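Local atomic coordinates of nucleotidyltransferase-like protein (Exiguobacterium sibiricum, PDB entry 3C18), a protein that is of unproven function but probably transfers nucleotidyl groups, as its nucleotidyltransferase-like relatives do. Residues Ala156-Lys168 and Val176-Leu190. Sequence-based numbering, arbitrary orientation. Where two conformers were deposited one is given.
Sequences ALHHLARLSVLEK and VWEQARLDDPDVYKL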
ATOM      1  N   ALA A 156      -8.049  -6.933   9.409  1.00 26.95           N
ATOM      2  CA  ALA A 156      -7.234  -7.055  10.637  1.00 24.98           C
ATOM      3  C   ALA A 156      -6.912  -8.494  10.865  1.00 22.98           C
ATOM      4  O   ALA A 156      -5.823  -8.862  11.266  1.00 25.54           O
ATOM      5  CB  ALA A 156      -7.987  -6.500  11.877  1.00 24.30           C
ATOM      6  N   LEU A 157      -7.886  -9.342  10.637  1.00 24.09           N
ATOM      7  CA  LEU A 157      -7.669 -10.794  10.857  1.00 24.64           C
ATOM      8  C   LEU A 157      -6.608 -11.339   9.905  1.00 28.43           C
ATOM      9  O   LEU A 157      -5.807 -12.195  10.243  1.00 32.81           O
ATOM     10  CB  LEU A 157      -8.965 -11.571  10.673  1.00 25.83           C
ATOM     11  CG  LEU A 157      -9.934 -11.517  11.848  1.00 24.98           C
ATOM     12  CD1 LEU A 157     -11.295 -12.029  11.441  1.00 19.69           C
ATOM     13  CD2 LEU A 157      -9.412 -12.296  12.990  1.00 30.42           C
ATOM     14  N   HIS A 158      -6.594 -10.790   8.711  1.00 29.25           N
ATOM     15  CA  HIS A 158      -5.627 -11.196   7.687  1.00 29.14           C
ATOM     16  C   HIS A 158      -4.223 -10.756   8.141  1.00 26.89           C
ATOM     17  O   HIS A 158      -3.268 -11.496   8.059  1.00 28.39           O
ATOM     18  CB  HIS A 158      -5.958 -10.584   6.329  1.00 27.81           C
ATOM     19  CG  HIS A 158      -5.157 -11.161   5.215  1.00 32.69           C
ATOM     20  ND1 HIS A 158      -4.373 -10.399   4.384  1.00 44.44           N
ATOM     21  CD2 HIS A 158      -4.991 -12.446   4.824  1.00 36.30           C
ATOM     22  CE1 HIS A 158      -3.769 -11.191   3.515  1.00 44.83           C
ATOM     23  NE2 HIS A 158      -4.133 -12.437   3.758  1.00 38.51           N
ATOM     24  N   HIS A 159      -4.104  -9.548   8.664  1.00 27.16           N
ATOM     25  CA  HIS A 159      -2.788  -9.108   9.179  1.00 23.77           C
ATOM     26  C   HIS A 159      -2.316  -9.938  10.350  1.00 24.55           C
ATOM     27  O   HIS A 159      -1.105 -10.152  10.536  1.00 24.37           O
ATOM     28  CB  HIS A 159      -2.780  -7.632   9.559  1.00 26.81           C
ATOM     29  CG  HIS A 159      -2.914  -6.740   8.376  1.00 26.00           C
ATOM     30  ND1 HIS A 159      -2.023  -6.770   7.327  1.00 26.21           N
ATOM     31  CD2 HIS A 159      -3.862  -5.837   8.047  1.00 29.39           C
ATOM     32  CE1 HIS A 159      -2.403  -5.889   6.422  1.00 38.51           C
ATOM     33  NE2 HIS A 159      -3.515  -5.318   6.833  1.00 31.36           N
ATOM     34  N   LEU A 160      -3.271 -10.398  11.144  1.00 23.37           N
ATOM     35  CA  LEU A 160      -2.985 -11.203  12.349  1.00 22.04           C
ATOM     36  C   LEU A 160      -2.449 -12.586  11.974  1.00 26.76           C
ATOM     37  O   LEU A 160      -1.582 -13.159  12.644  1.00 27.85           O
ATOM     38  CB  LEU A 160      -4.248 -11.336  13.204  1.00 26.06           C
ATOM     39  CG  LEU A 160      -4.234 -12.152  14.513  1.00 22.29           C
ATOM     40  CD1 LEU A 160      -3.404 -11.538  15.581  1.00 22.50           C
ATOM     41  CD2 LEU A 160      -5.653 -12.379  15.039  1.00 23.64           C
ATOM     42  N   ALA A 161      -2.971 -13.115  10.886  1.00 25.57           N
ATOM     43  CA  ALA A 161      -2.527 -14.416  10.335  1.00 25.67           C
ATOM     44  C   ALA A 161      -1.100 -14.282   9.817  1.00 26.20           C
ATOM     45  O   ALA A 161      -0.282 -15.125  10.030  1.00 27.98           O
ATOM     46  CB  ALA A 161      -3.420 -14.858   9.196  1.00 23.82           C
ATOM     47  N   ARG A 162      -0.801 -13.173   9.144  1.00 28.00           N
ATOM     48  CA  ARG A 162       0.553 -12.928   8.593  1.00 26.62           C
ATOM     49  C   ARG A 162       1.560 -12.755   9.733  1.00 26.98           C
ATOM     50  O   ARG A 162       2.653 -13.322   9.715  1.00 31.71           O
ATOM     51  CB  ARG A 162       0.560 -11.713   7.646  1.00 26.00           C
ATOM     52  CG  ARG A 162      -0.202 -11.968   6.328  1.00 25.59           C
ATOM     53  CD  ARG A 162      -0.402 -10.704   5.503  1.00 33.20           C
ATOM     54  NE  ARG A 162       0.844  -9.973   5.357  1.00 43.13           N
ATOM     55  CZ  ARG A 162       1.776 -10.249   4.455  1.00 47.85           C
ATOM     56  NH1 ARG A 162       1.604 -11.251   3.622  1.00 50.72           N
ATOM     57  NH2 ARG A 162       2.888  -9.532   4.405  1.00 51.96           N
ATOM     58  N   LEU A 163       1.151 -12.028  10.758  1.00 26.54           N
ATOM     59  CA  LEU A 163       1.989 -11.812  11.954  1.00 25.94           C
ATOM     60  C   LEU A 163       2.260 -13.110  12.654  1.00 27.69           C
ATOM     61  O   LEU A 163       3.402 -13.424  13.051  1.00 29.96           O
ATOM     62  CB  LEU A 163       1.323 -10.816  12.901  1.00 26.45           C
ATOM     63  CG  LEU A 163       2.009 -10.554  14.231  1.00 26.40           C
ATOM     64  CD1 LEU A 163       3.438 -10.080  14.087  1.00 23.99           C
ATOM     65  CD2 LEU A 163       1.183  -9.543  14.968  1.00 29.48           C
ATOM     66  N   SER A 164       1.219 -13.912  12.763  1.00 26.56           N
ATOM     67  CA  SER A 164       1.326 -15.203  13.440  0.50 27.34           C
ATOM     68  C   SER A 164       2.302 -16.124  12.723  1.00 26.80           C
ATOM     69  O   SER A 164       3.037 -16.881  13.342  1.00 28.71           O
ATOM     70  CB  SER A 164      -0.050 -15.840  13.579  0.50 27.53           C
ATOM     71  OG  SER A 164      -0.896 -14.953  14.290  0.50 32.69           O
ATOM     72  N   VAL A 165       2.336 -16.004  11.405  1.00 29.03           N
ATOM     73  CA  VAL A 165       3.243 -16.789  10.570  1.00 29.43           C
ATOM     74  C   VAL A 165       4.684 -16.298  10.785  1.00 31.53           C
ATOM     75  O   VAL A 165       5.601 -17.088  11.006  1.00 33.44           O
ATOM     76  CB  VAL A 165       2.868 -16.746   9.081  1.00 28.28           C
ATOM     77  CG1 VAL A 165       3.946 -17.390   8.222  1.00 27.56           C
ATOM     78  CG2 VAL A 165       1.534 -17.449   8.882  1.00 22.82           C
ATOM     79  N   LEU A 166       4.871 -14.987  10.724  1.00 28.27           N
ATOM     80  CA  LEU A 166       6.194 -14.396  10.992  1.00 27.16           C
ATOM     81  C   LEU A 166       6.699 -14.821  12.370  1.00 27.94           C
ATOM     82  O   LEU A 166       7.859 -15.130  12.565  1.00 29.17           O
ATOM     83  CB  LEU A 166       6.103 -12.855  10.925  1.00 29.39           C
ATOM     84  CG  LEU A 166       6.010 -12.240   9.516  1.00 27.83           C
ATOM     85  CD1 LEU A 166       5.423 -10.808   9.588  1.00 20.19           C
ATOM     86  CD2 LEU A 166       7.376 -12.242   8.808  1.00 29.87           C
ATOM     87  N   GLU A 167       5.795 -14.889  13.330  1.00 30.18           N
ATOM     88  CA  GLU A 167       6.195 -15.180  14.708  1.00 30.25           C
ATOM     89  C   GLU A 167       6.868 -16.521  14.785  1.00 32.08           C
ATOM     90  O   GLU A 167       7.695 -16.742  15.629  1.00 30.23           O
ATOM     91  CB  GLU A 167       5.012 -15.160  15.682  1.00 32.72           C
ATOM     92  CG  GLU A 167       4.543 -13.789  16.074  1.00 32.75           C
ATOM     93  CD  GLU A 167       3.350 -13.817  17.004  1.00 38.56           C
ATOM     94  OE1 GLU A 167       2.456 -14.665  16.789  1.00 35.93           O
ATOM     95  OE2 GLU A 167       3.268 -12.956  17.919  1.00 33.81           O
ATOM     96  N   LYS A 168       6.491 -17.411  13.884  1.00 35.13           N
ATOM     97  CA  LYS A 168       6.951 -18.805  13.926  1.00 36.48           C
ATOM     98  C   LYS A 168       8.158 -18.934  13.029  1.00 36.96           C
ATOM     99  O   LYS A 168       8.685 -20.010  12.833  1.00 40.46           O
ATOM    100  CB  LYS A 168       5.846 -19.770  13.478  1.00 37.65           C
ATOM    101  CG  LYS A 168       4.690 -19.895  14.462  1.00 45.06           C
ATOM    102  CD  LYS A 168       5.098 -20.560  15.762  1.00 53.73           C
ATOM    103  CE  LYS A 168       5.084 -22.108  15.669  1.00 62.77           C
ATOM    104  NZ  LYS A 168       3.720 -22.789  15.758  1.00 58.72           N
ATOM    105  N   VAL A 176      -1.855 -17.712   3.205  1.00 38.20           N
ATOM    106  CA  VAL A 176      -1.548 -17.485   4.611  1.00 38.96           C
ATOM    107  C   VAL A 176      -2.440 -18.242   5.604  1.00 39.14           C
ATOM    108  O   VAL A 176      -1.966 -18.673   6.662  1.00 40.93           O
ATOM    109  CB  VAL A 176      -1.548 -15.990   4.951  1.00 40.15           C
ATOM    110  CG1 VAL A 176      -2.989 -15.484   5.104  1.00 40.05           C
ATOM    111  CG2 VAL A 176      -0.698 -15.757   6.208  1.00 39.68           C
ATOM    112  N   TRP A 177      -3.719 -18.412   5.284  1.00 38.31           N
ATOM    113  CA  TRP A 177      -4.643 -19.135   6.209  1.00 36.14           C
ATOM    114  C   TRP A 177      -4.259 -20.595   6.364  1.00 38.71           C
ATOM    115  O   TRP A 177      -4.451 -21.211   7.413  1.00 31.62           O
ATOM    116  CB  TRP A 177      -6.131 -19.013   5.806  1.00 34.62           C
ATOM    117  CG  TRP A 177      -6.652 -17.657   6.106  1.00 32.46           C
ATOM    118  CD1 TRP A 177      -7.039 -16.712   5.218  1.00 34.24           C
ATOM    119  CD2 TRP A 177      -6.729 -17.049   7.396  1.00 31.99           C
ATOM    120  NE1 TRP A 177      -7.379 -15.553   5.871  1.00 37.37           N
ATOM    121  CE2 TRP A 177      -7.205 -15.734   7.214  1.00 31.70           C
ATOM    122  CE3 TRP A 177      -6.444 -17.485   8.686  1.00 33.43           C
ATOM    123  CZ2 TRP A 177      -7.415 -14.857   8.277  1.00 30.19           C
ATOM    124  CZ3 TRP A 177      -6.660 -16.604   9.753  1.00 31.02           C
ATOM    125  CH2 TRP A 177      -7.132 -15.311   9.536  1.00 31.33           C
ATOM    126  N   GLU A 178      -3.693 -21.131   5.295  1.00 41.69           N
ATOM    127  CA  GLU A 178      -3.205 -22.518   5.298  1.00 46.37           C
ATOM    128  C   GLU A 178      -2.038 -22.609   6.265  1.00 43.14           C
ATOM    129  O   GLU A 178      -1.965 -23.499   7.098  1.00 46.01           O
ATOM    130  CB  GLU A 178      -2.712 -22.926   3.904  1.00 49.12           C
ATOM    131  CG  GLU A 178      -3.769 -22.830   2.800  1.00 58.72           C
ATOM    132  CD  GLU A 178      -4.739 -23.990   2.818  1.00 69.91           C
ATOM    133  OE1 GLU A 178      -4.788 -24.700   3.849  1.00 76.19           O
ATOM    134  OE2 GLU A 178      -5.445 -24.195   1.800  1.00 74.35           O
ATOM    135  N   GLN A 179      -1.117 -21.673   6.102  1.00 42.87           N
ATOM    136  CA  GLN A 179       0.071 -21.573   6.951  1.00 39.96           C
ATOM    137  C   GLN A 179      -0.345 -21.414   8.391  1.00 40.40           C
ATOM    138  O   GLN A 179       0.249 -22.006   9.274  1.00 41.30           O
ATOM    139  CB  GLN A 179       0.938 -20.372   6.576  1.00 38.21           C
ATOM    140  CG  GLN A 179       1.662 -20.446   5.252  1.00 39.56           C
ATOM    141  CD  GLN A 179       2.549 -19.228   4.987  1.00 44.59           C
ATOM    142  OE1 GLN A 179       2.061 -18.142   4.653  1.00 39.22           O
ATOM    143  NE2 GLN A 179       3.870 -19.412   5.094  1.00 38.42           N
ATOM    144  N   ALA A 180      -1.388 -20.619   8.611  1.00 39.69           N
ATOM    145  CA  ALA A 180      -1.817 -20.229   9.975  1.00 38.55           C
ATOM    146  C   ALA A 180      -2.579 -21.328  10.668  1.00 38.35           C
ATOM    147  O   ALA A 180      -2.696 -21.345  11.890  1.00 38.25           O
ATOM    148  CB  ALA A 180      -2.654 -18.939   9.943  1.00 36.63           C
ATOM    149  N   ARG A 181      -3.077 -22.273   9.887  1.00 41.01           N
ATOM    150  CA  ARG A 181      -3.910 -23.364  10.434  0.50 40.83           C
ATOM    151  C   ARG A 181      -3.138 -24.129  11.494  1.00 41.61           C
ATOM    152  O   ARG A 181      -3.702 -24.658  12.467  1.00 41.76           O
ATOM    153  CB  ARG A 181      -4.353 -24.334   9.335  0.50 41.39           C
ATOM    154  CG  ARG A 181      -5.269 -25.464   9.822  0.50 42.27           C
ATOM    155  CD  ARG A 181      -5.553 -26.502   8.715  0.50 44.91           C
ATOM    156  NE  ARG A 181      -4.340 -27.201   8.280  0.50 44.65           N
ATOM    157  CZ  ARG A 181      -3.930 -28.376   8.751  0.50 41.86           C
ATOM    158  NH1 ARG A 181      -4.629 -29.010   9.681  0.50 30.73           N
ATOM    159  NH2 ARG A 181      -2.816 -28.918   8.287  0.50 39.41           N
ATOM    160  N   LEU A 182      -1.839 -24.185  11.298  1.00 42.82           N
ATOM    161  CA  LEU A 182      -0.967 -24.885  12.243  1.00 45.15           C
ATOM    162  C   LEU A 182      -0.036 -23.909  12.989  1.00 43.60           C
ATOM    163  O   LEU A 182       0.254 -24.101  14.151  1.00 44.48           O
ATOM    164  CB  LEU A 182      -0.177 -25.986  11.533  1.00 46.28           C
ATOM    165  CG  LEU A 182      -1.056 -27.190  11.160  1.00 51.34           C
ATOM    166  CD1 LEU A 182      -0.188 -28.390  10.779  1.00 45.41           C
ATOM    167  CD2 LEU A 182      -2.026 -27.553  12.319  1.00 53.32           C
ATOM    168  N   ASP A 183       0.384 -22.845  12.318  1.00 42.01           N
ATOM    169  CA  ASP A 183       1.303 -21.861  12.931  1.00 42.78           C
ATOM    170  C   ASP A 183       0.660 -21.090  14.078  1.00 43.27           C
ATOM    171  O   ASP A 183       1.355 -20.558  14.950  1.00 43.78           O
ATOM    172  CB  ASP A 183       1.837 -20.854  11.900  1.00 43.91           C
ATOM    173  CG  ASP A 183       2.832 -21.470  10.952  1.00 48.98           C
ATOM    174  OD1 ASP A 183       3.107 -22.694  11.072  1.00 49.93           O
ATOM    175  OD2 ASP A 183       3.324 -20.732  10.075  1.00 46.89           O
ATOM    176  N   ASP A 184      -0.670 -20.997  14.033  1.00 43.19           N
ATOM    177  CA  ASP A 184      -1.462 -20.348  15.100  1.00 39.66           C
ATOM    178  C   ASP A 184      -2.954 -20.688  15.016  1.00 38.24           C
ATOM    179  O   ASP A 184      -3.757 -19.921  14.489  1.00 38.61           O
ATOM    180  CB  ASP A 184      -1.278 -18.835  15.102  1.00 37.92           C
ATOM    181  CG  ASP A 184      -1.603 -18.208  16.466  1.00 40.44           C
ATOM    182  OD1 ASP A 184      -2.501 -18.727  17.171  1.00 39.75           O
ATOM    183  OD2 ASP A 184      -0.953 -17.190  16.825  1.00 44.49           O
ATOM    184  N   PRO A 185      -3.330 -21.848  15.545  1.00 36.44           N
ATOM    185  CA  PRO A 185      -4.722 -22.327  15.477  1.00 35.40           C
ATOM    186  C   PRO A 185      -5.744 -21.388  16.123  1.00 33.41           C
ATOM    187  O   PRO A 185      -6.905 -21.353  15.734  1.00 30.86           O
ATOM    188  CB  PRO A 185      -4.660 -23.656  16.220  1.00 33.91           C
ATOM    189  CG  PRO A 185      -3.205 -24.094  16.120  1.00 33.02           C
ATOM    190  CD  PRO A 185      -2.386 -22.876  16.026  1.00 36.23           C
ATOM    191  N   ASP A 186      -5.304 -20.639  17.120  1.00 30.55           N
ATOM    192  CA  ASP A 186      -6.201 -19.705  17.785  1.00 30.40           C
ATOM    193  C   ASP A 186      -6.615 -18.583  16.816  1.00 28.13           C
ATOM    194  O   ASP A 186      -7.733 -18.108  16.828  1.00 27.89           O
ATOM    195  CB  ASP A 186      -5.564 -19.074  19.009  1.00 32.27           C
ATOM    196  CG  ASP A 186      -5.572 -19.979  20.203  1.00 36.76           C
ATOM    197  OD1 ASP A 186      -6.334 -20.975  20.236  1.00 35.54           O
ATOM    198  OD2 ASP A 186      -4.823 -19.651  21.134  1.00 37.47           O
ATOM    199  N   VAL A 187      -5.682 -18.148  15.984  1.00 27.91           N
ATOM    200  CA  VAL A 187      -5.998 -17.083  15.007  1.00 24.44           C
ATOM    201  C   VAL A 187      -6.878 -17.642  13.918  1.00 27.38           C
ATOM    202  O   VAL A 187      -7.896 -17.072  13.530  1.00 28.74           O
ATOM    203  CB  VAL A 187      -4.722 -16.494  14.399  1.00 24.88           C
ATOM    204  CG1 VAL A 187      -5.079 -15.564  13.239  1.00 22.45           C
ATOM    205  CG2 VAL A 187      -3.945 -15.779  15.520  1.00 25.84           C
ATOM    206  N   TYR A 188      -6.520 -18.838  13.488  1.00 30.82           N
ATOM    207  CA  TYR A 188      -7.269 -19.513  12.444  1.00 32.22           C
ATOM    208  C   TYR A 188      -8.716 -19.729  12.881  1.00 34.39           C
ATOM    209  O   TYR A 188      -9.642 -19.530  12.106  1.00 37.12           O
ATOM    210  CB  TYR A 188      -6.581 -20.827  12.112  1.00 32.32           C
ATOM    211  CG  TYR A 188      -7.190 -21.631  11.003  1.00 36.63           C
ATOM    212  CD1 TYR A 188      -8.260 -22.474  11.242  1.00 39.74           C
ATOM    213  CD2 TYR A 188      -6.655 -21.599   9.731  1.00 43.62           C
ATOM    214  CE1 TYR A 188      -8.791 -23.230  10.242  1.00 46.30           C
ATOM    215  CE2 TYR A 188      -7.194 -22.355   8.719  1.00 47.48           C
ATOM    216  CZ  TYR A 188      -8.257 -23.171   8.982  1.00 43.32           C
ATOM    217  OH  TYR A 188      -8.788 -23.949   7.985  1.00 44.49           O
ATOM    218  N   LYS A 189      -8.906 -20.093  14.148  1.00 35.16           N
ATOM    219  CA  LYS A 189     -10.241 -20.407  14.672  1.00 32.85           C
ATOM    220  C   LYS A 189     -11.084 -19.155  14.786  1.00 32.63           C
ATOM    221  O   LYS A 189     -12.272 -19.172  14.568  1.00 30.68           O
ATOM    222  CB  LYS A 189     -10.185 -21.128  16.044  1.00 34.49           C
ATOM    223  N   LEU A 190     -10.455 -18.048  15.134  1.00 34.09           N
ATOM    224  CA  LEU A 190     -11.167 -16.758  15.231  1.00 32.74           C
ATOM    225  C   LEU A 190     -11.715 -16.363  13.842  1.00 33.28           C
ATOM    226  O   LEU A 190     -12.818 -15.838  13.697  1.00 35.00           O
ATOM    227  CB  LEU A 190     -10.207 -15.670  15.749  1.00 33.62           C
ATOM    228  CG  LEU A 190     -10.844 -14.361  16.127  1.00 35.72           C
ATOM    229  CD1 LEU A 190     -11.849 -14.629  17.207  1.00 34.70           C
ATOM    230  CD2 LEU A 190      -9.780 -13.337  16.561  1.00 30.83           C
TER
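Ala-161 and Ala-180 bring the two backbones together, with their CA atoms 5.9 Å apart. Helix 156-167 crosses helix 176-183 at 58°. It is nearly antiparallel to helix 185-190 (165°). Asp-184 breaks the helical course between these two and is the N-cap of the second. Ala-161 CB lies over one face of the Trp-177 six-membered ring, 3.8 Å from its centroid, as a CH-pi contact. Two side chains pack as knobs into holes: Val-165 among Val-176, Gln-179, Ala-180 and Asp-183, and Val-176 among His-158, Ala-161, Arg-162 and Val-165. Val-176 CG1 lies between its backbone N and carbonyl carbon (chi1 78°) and meets His-158 NE2 at 3.5 Å. These three helices lie in the YgxA-like substrate binding domain. Helix 201-218 packs on Leu-157, Leu-160 and Leu-190, and Trp-177 N makes a hydrogen bond to Asp-148 OD1 of the second subunit. On helix 185-190, Val-187 CG1 meets Leu-160 CD2 at 3.7 Å. Ser-164 CB packs against Asp-184 CB at 3.6 Å. Glu-167 OE1 and Asp-184 OD2 are 4.2 Å apart, and Lys-219 forms salt bridges to both, which probably offsets their repulsion. Lys-168 NZ gives Asp-183 O a weak hydrogen bond of 3.4 Å.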